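Lovastatin nonaketide synthase, polyketide synthase component (Aspergillus terreus, PDB 7CPX) builds the nonaketide core of lovastatin as a homodimeric, iterative polyketide synthase, condensing malonyl units and, with its partner lovC, yielding carrier-bound dihydromonacolin L. Local coordinates at residues 631-642 / 844-852. The protein carries 2 engineered substitutions. Residues are numbered along the deposited sequence; the frame is centred on the assembly and turned at random.
Sequences CCAVQIVLVRLL and IGIEVGCHP
Val848 of strand 844-848 presses both its methyl groups against helix 631-642, a worked example of a branched side chain filling much of a helix-sheet contact. Its CG1, anti to the backbone N (chi1 -174°), lies over the helix backbone between two turns, with Val848 CG1 3.8 Å from Leu638 CB and 3.6 Å from Gln635 O; the flank of Val639 borders the same methyl. The other branch, CG2, turns to Leu642, whose CD1 reaches 4.3 Å from Val848 CG2 and equally far from Ile846 CG2. Leu642 thus bridges alternate residues of one strand, Ile846 and Val848, both directed at the helix. This is helix-on-sheet packing inside the malonyl-CoA:ACP transacylase domain: strand 844-848 runs between strands 558-563 and 872-875 of a parallel sheet, and the helix passes over it roughly antiparallel, at 142°. At the next residue, Gly849, the chain comes closer still, its CA 4.8 Å from Gln635 CA. Leu638 CD1 rests 3.5 Å from Gly849 CA, while Val634 CG1 and Gln635 CG meet that CA from the preceding turn of the helix. Thr564, from outside the pair, donates its hydroxyl weakly to Val848 O and receives the N-H of Cys850, whose SG faces Cys631 SG at 4.2 Å without a disulfide.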
ATOM      1  N   CYS A 631      17.246  42.623 -75.626  1.00202.94           N
ATOM      2  CA  CYS A 631      16.826  41.309 -75.154  1.00202.94           C
ATOM      3  C   CYS A 631      17.988  40.325 -75.178  1.00202.94           C
ATOM      4  O   CYS A 631      18.127  39.492 -74.272  1.00202.94           O
ATOM      5  CB  CYS A 631      15.667  40.792 -76.004  1.00202.94           C
ATOM      6  SG  CYS A 631      15.027  39.183 -75.482  1.00202.94           S
ATOM      7  N   CYS A 632      18.829  40.398 -76.213  1.00204.71           N
ATOM      8  CA  CYS A 632      19.976  39.498 -76.278  1.00204.71           C
ATOM      9  C   CYS A 632      20.907  39.711 -75.091  1.00204.71           C
ATOM     10  O   CYS A 632      21.363  38.746 -74.471  1.00204.71           O
ATOM     11  CB  CYS A 632      20.731  39.700 -77.591  1.00204.71           C
ATOM     12  SG  CYS A 632      22.112  38.558 -77.819  1.00204.71           S
ATOM     13  N   ALA A 633      21.198  40.971 -74.758  1.00199.54           N
ATOM     14  CA  ALA A 633      22.051  41.267 -73.614  1.00199.54           C
ATOM     15  C   ALA A 633      21.390  40.841 -72.312  1.00199.54           C
ATOM     16  O   ALA A 633      22.061  40.327 -71.409  1.00199.54           O
ATOM     17  CB  ALA A 633      22.382  42.758 -73.580  1.00199.54           C
ATOM     18  N   VAL A 634      20.078  41.051 -72.192  1.00194.45           N
ATOM     19  CA  VAL A 634      19.362  40.612 -70.998  1.00194.45           C
ATOM     20  C   VAL A 634      19.550  39.115 -70.798  1.00194.45           C
ATOM     21  O   VAL A 634      19.922  38.652 -69.712  1.00194.45           O
ATOM     22  CB  VAL A 634      17.872  40.981 -71.106  1.00194.45           C
ATOM     23  CG1 VAL A 634      17.051  40.192 -70.100  1.00194.45           C
ATOM     24  CG2 VAL A 634      17.678  42.474 -70.905  1.00194.45           C
ATOM     25  N   GLN A 635      19.309  38.339 -71.854  1.00198.00           N
ATOM     26  CA  GLN A 635      19.393  36.890 -71.735  1.00198.00           C
ATOM     27  C   GLN A 635      20.831  36.433 -71.520  1.00198.00           C
ATOM     28  O   GLN A 635      21.076  35.483 -70.772  1.00198.00           O
ATOM     29  CB  GLN A 635      18.784  36.236 -72.974  1.00198.00           C
ATOM     30  CG  GLN A 635      17.295  36.524 -73.116  1.00198.00           C
ATOM     31  CD  GLN A 635      16.710  36.003 -74.411  1.00198.00           C
ATOM     32  OE1 GLN A 635      16.185  34.892 -74.463  1.00198.00           O
ATOM     33  NE2 GLN A 635      16.786  36.809 -75.464  1.00198.00           N
ATOM     34  N   ILE A 636      21.796  37.106 -72.150  1.00197.38           N
ATOM     35  CA  ILE A 636      23.199  36.752 -71.955  1.00197.38           C
ATOM     36  C   ILE A 636      23.606  36.982 -70.506  1.00197.38           C
ATOM     37  O   ILE A 636      24.247  36.131 -69.877  1.00197.38           O
ATOM     38  CB  ILE A 636      24.093  37.548 -72.924  1.00197.38           C
ATOM     39  CG1 ILE A 636      23.901  37.040 -74.355  1.00197.38           C
ATOM     40  CG2 ILE A 636      25.554  37.441 -72.506  1.00197.38           C
ATOM     41  CD1 ILE A 636      24.459  37.965 -75.415  1.00197.38           C
ATOM     42  N   VAL A 637      23.239  38.138 -69.951  1.00189.92           N
ATOM     43  CA  VAL A 637      23.579  38.433 -68.563  1.00189.92           C
ATOM     44  C   VAL A 637      22.911  37.432 -67.633  1.00189.92           C
ATOM     45  O   VAL A 637      23.533  36.923 -66.692  1.00189.92           O
ATOM     46  CB  VAL A 637      23.188  39.880 -68.214  1.00189.92           C
ATOM     47  CG1 VAL A 637      23.284  40.113 -66.714  1.00189.92           C
ATOM     48  CG2 VAL A 637      24.072  40.862 -68.965  1.00189.92           C
ATOM     49  N   LEU A 638      21.633  37.133 -67.876  1.00187.30           N
ATOM     50  CA  LEU A 638      20.918  36.213 -67.000  1.00187.30           C
ATOM     51  C   LEU A 638      21.513  34.811 -67.055  1.00187.30           C
ATOM     52  O   LEU A 638      21.682  34.163 -66.016  1.00187.30           O
ATOM     53  CB  LEU A 638      19.437  36.194 -67.372  1.00187.30           C
ATOM     54  CG  LEU A 638      18.711  37.508 -67.073  1.00187.30           C
ATOM     55  CD1 LEU A 638      17.395  37.590 -67.823  1.00187.30           C
ATOM     56  CD2 LEU A 638      18.481  37.665 -65.577  1.00187.30           C
ATOM     57  N   VAL A 639      21.846  34.322 -68.252  1.00187.93           N
ATOM     58  CA  VAL A 639      22.408  32.980 -68.362  1.00187.93           C
ATOM     59  C   VAL A 639      23.810  32.940 -67.765  1.00187.93           C
ATOM     60  O   VAL A 639      24.208  31.937 -67.163  1.00187.93           O
ATOM     61  CB  VAL A 639      22.392  32.502 -69.826  1.00187.93           C
ATOM     62  CG1 VAL A 639      23.352  33.312 -70.672  1.00187.93           C
ATOM     63  CG2 VAL A 639      22.721  31.016 -69.909  1.00187.93           C
ATOM     64  N   ARG A 640      24.586  34.016 -67.923  1.00185.76           N
ATOM     65  CA  ARG A 640      25.896  34.064 -67.283  1.00185.76           C
ATOM     66  C   ARG A 640      25.762  34.028 -65.767  1.00185.76           C
ATOM     67  O   ARG A 640      26.539  33.352 -65.084  1.00185.76           O
ATOM     68  CB  ARG A 640      26.660  35.312 -67.724  1.00185.76           C
ATOM     69  CG  ARG A 640      27.248  35.212 -69.122  1.00185.76           C
ATOM     70  CD  ARG A 640      28.313  36.271 -69.361  1.00185.76           C
ATOM     71  NE  ARG A 640      29.468  36.092 -68.488  1.00185.76           N
ATOM     72  CZ  ARG A 640      30.578  36.815 -68.550  1.00185.76           C
ATOM     73  NH1 ARG A 640      30.726  37.781 -69.442  1.00185.76           N
ATOM     74  NH2 ARG A 640      31.566  36.561 -67.697  1.00185.76           N
ATOM     75  N   LEU A 641      24.785  34.754 -65.221  1.00177.27           N
ATOM     76  CA  LEU A 641      24.549  34.701 -63.783  1.00177.27           C
ATOM     77  C   LEU A 641      24.145  33.300 -63.345  1.00177.27           C
ATOM     78  O   LEU A 641      24.622  32.796 -62.322  1.00177.27           O
ATOM     79  CB  LEU A 641      23.470  35.710 -63.391  1.00177.27           C
ATOM     80  CG  LEU A 641      23.846  37.188 -63.511  1.00177.27           C
ATOM     81  CD1 LEU A 641      22.610  38.059 -63.367  1.00177.27           C
ATOM     82  CD2 LEU A 641      24.887  37.564 -62.470  1.00177.27           C
ATOM     83  N   LEU A 642      23.263  32.654 -64.110  1.00175.45           N
ATOM     84  CA  LEU A 642      22.820  31.309 -63.758  1.00175.45           C
ATOM     85  C   LEU A 642      23.982  30.324 -63.783  1.00175.45           C
ATOM     86  O   LEU A 642      24.104  29.472 -62.894  1.00175.45           O
ATOM     87  CB  LEU A 642      21.709  30.863 -64.707  1.00175.45           C
ATOM     88  CG  LEU A 642      20.416  31.676 -64.601  1.00175.45           C
ATOM     89  CD1 LEU A 642      19.515  31.434 -65.800  1.00175.45           C
ATOM     90  CD2 LEU A 642      19.680  31.345 -63.314  1.00175.45           C
ATOM     91  N   ILE A 844      13.448  21.095 -64.159  1.00172.93           N
ATOM     92  CA  ILE A 844      12.872  22.433 -64.127  1.00172.93           C
ATOM     93  C   ILE A 844      13.125  23.120 -65.466  1.00172.93           C
ATOM     94  O   ILE A 844      13.925  22.667 -66.282  1.00172.93           O
ATOM     95  CB  ILE A 844      13.435  23.265 -62.953  1.00172.93           C
ATOM     96  CG1 ILE A 844      12.798  24.656 -62.899  1.00172.93           C
ATOM     97  CG2 ILE A 844      14.951  23.363 -63.046  1.00172.93           C
ATOM     98  CD1 ILE A 844      12.992  25.359 -61.576  1.00172.93           C
ATOM     99  N   GLY A 845      12.401  24.202 -65.695  1.00178.78           N
ATOM    100  CA  GLY A 845      12.652  25.060 -66.842  1.00178.78           C
ATOM    101  C   GLY A 845      12.637  26.513 -66.427  1.00178.78           C
ATOM    102  O   GLY A 845      11.828  26.926 -65.597  1.00178.78           O
ATOM    103  N   ILE A 846      13.550  27.285 -67.009  1.00180.42           N
ATOM    104  CA  ILE A 846      13.705  28.702 -66.703  1.00180.42           C
ATOM    105  C   ILE A 846      13.506  29.494 -67.985  1.00180.42           C
ATOM    106  O   ILE A 846      14.170  29.229 -68.997  1.00180.42           O
ATOM    107  CB  ILE A 846      15.077  29.010 -66.083  1.00180.42           C
ATOM    108  CG1 ILE A 846      15.141  28.475 -64.653  1.00180.42           C
ATOM    109  CG2 ILE A 846      15.342  30.508 -66.101  1.00180.42           C
ATOM    110  CD1 ILE A 846      16.539  28.440 -64.078  1.00180.42           C
ATOM    111  N   GLU A 847      12.598  30.466 -67.939  1.00190.80           N
ATOM    112  CA  GLU A 847      12.385  31.401 -69.040  1.00190.80           C
ATOM    113  C   GLU A 847      13.419  32.511 -68.913  1.00190.80           C
ATOM    114  O   GLU A 847      13.173  33.564 -68.325  1.00190.80           O
ATOM    115  CB  GLU A 847      10.966  31.954 -69.020  1.00190.80           C
ATOM    116  CG  GLU A 847      10.671  32.935 -70.145  1.00190.80           C
ATOM    117  CD  GLU A 847       9.205  33.308 -70.226  1.00190.80           C
ATOM    118  OE1 GLU A 847       8.382  32.641 -69.565  1.00190.80           O
ATOM    119  OE2 GLU A 847       8.874  34.269 -70.951  1.00190.80           O
ATOM    120  N   VAL A 848      14.596  32.265 -69.485  1.00190.49           N
ATOM    121  CA  VAL A 848      15.668  33.250 -69.447  1.00190.49           C
ATOM    122  C   VAL A 848      15.211  34.494 -70.191  1.00190.49           C
ATOM    123  O   VAL A 848      14.852  34.432 -71.373  1.00190.49           O
ATOM    124  CB  VAL A 848      16.953  32.679 -70.056  1.00190.49           C
ATOM    125  CG1 VAL A 848      18.105  33.658 -69.882  1.00190.49           C
ATOM    126  CG2 VAL A 848      17.291  31.331 -69.434  1.00190.49           C
ATOM    127  N   GLY A 849      15.218  35.625 -69.504  1.00192.42           N
ATOM    128  CA  GLY A 849      14.881  36.896 -70.120  1.00192.42           C
ATOM    129  C   GLY A 849      13.520  37.403 -69.665  1.00192.42           C
ATOM    130  O   GLY A 849      13.248  37.482 -68.468  1.00192.42           O
ATOM    131  N   CYS A 850      12.660  37.725 -70.629  1.00197.06           N
ATOM    132  CA  CYS A 850      11.462  38.525 -70.374  1.00197.06           C
ATOM    133  C   CYS A 850      10.259  37.618 -70.108  1.00197.06           C
ATOM    134  O   CYS A 850       9.430  37.334 -70.975  1.00197.06           O
ATOM    135  CB  CYS A 850      11.217  39.468 -71.542  1.00197.06           C
ATOM    136  SG  CYS A 850      12.738  40.247 -72.125  1.00197.06           S
ATOM    137  N   HIS A 851      10.183  37.163 -68.861  1.00192.55           N
ATOM    138  CA  HIS A 851       8.999  36.483 -68.369  1.00192.55           C
ATOM    139  C   HIS A 851       7.828  37.467 -68.347  1.00192.55           C
ATOM    140  O   HIS A 851       8.029  38.670 -68.146  1.00192.55           O
ATOM    141  CB  HIS A 851       9.277  35.939 -66.967  1.00192.55           C
ATOM    142  CG  HIS A 851       8.271  34.948 -66.472  1.00192.55           C
ATOM    143  ND1 HIS A 851       7.301  35.271 -65.549  1.00192.55           N
ATOM    144  CD2 HIS A 851       8.103  33.633 -66.750  1.00192.55           C
ATOM    145  CE1 HIS A 851       6.570  34.201 -65.289  1.00192.55           C
ATOM    146  NE2 HIS A 851       7.034  33.194 -66.008  1.00192.55           N
ATOM    147  N   PRO A 852       6.582  36.998 -68.552  1.00196.15           N
ATOM    148  CA  PRO A 852       6.039  35.665 -68.829  1.00196.15           C
ATOM    149  C   PRO A 852       5.647  35.429 -70.288  1.00196.15           C
ATOM    150  O   PRO A 852       4.565  34.902 -70.548  1.00196.15           O
ATOM    151  CB  PRO A 852       4.796  35.636 -67.945  1.00196.15           C
ATOM    152  CG  PRO A 852       4.278  37.042 -68.054  1.00196.15           C
ATOM    153  CD  PRO A 852       5.494  37.942 -68.241  1.00196.15           C
TER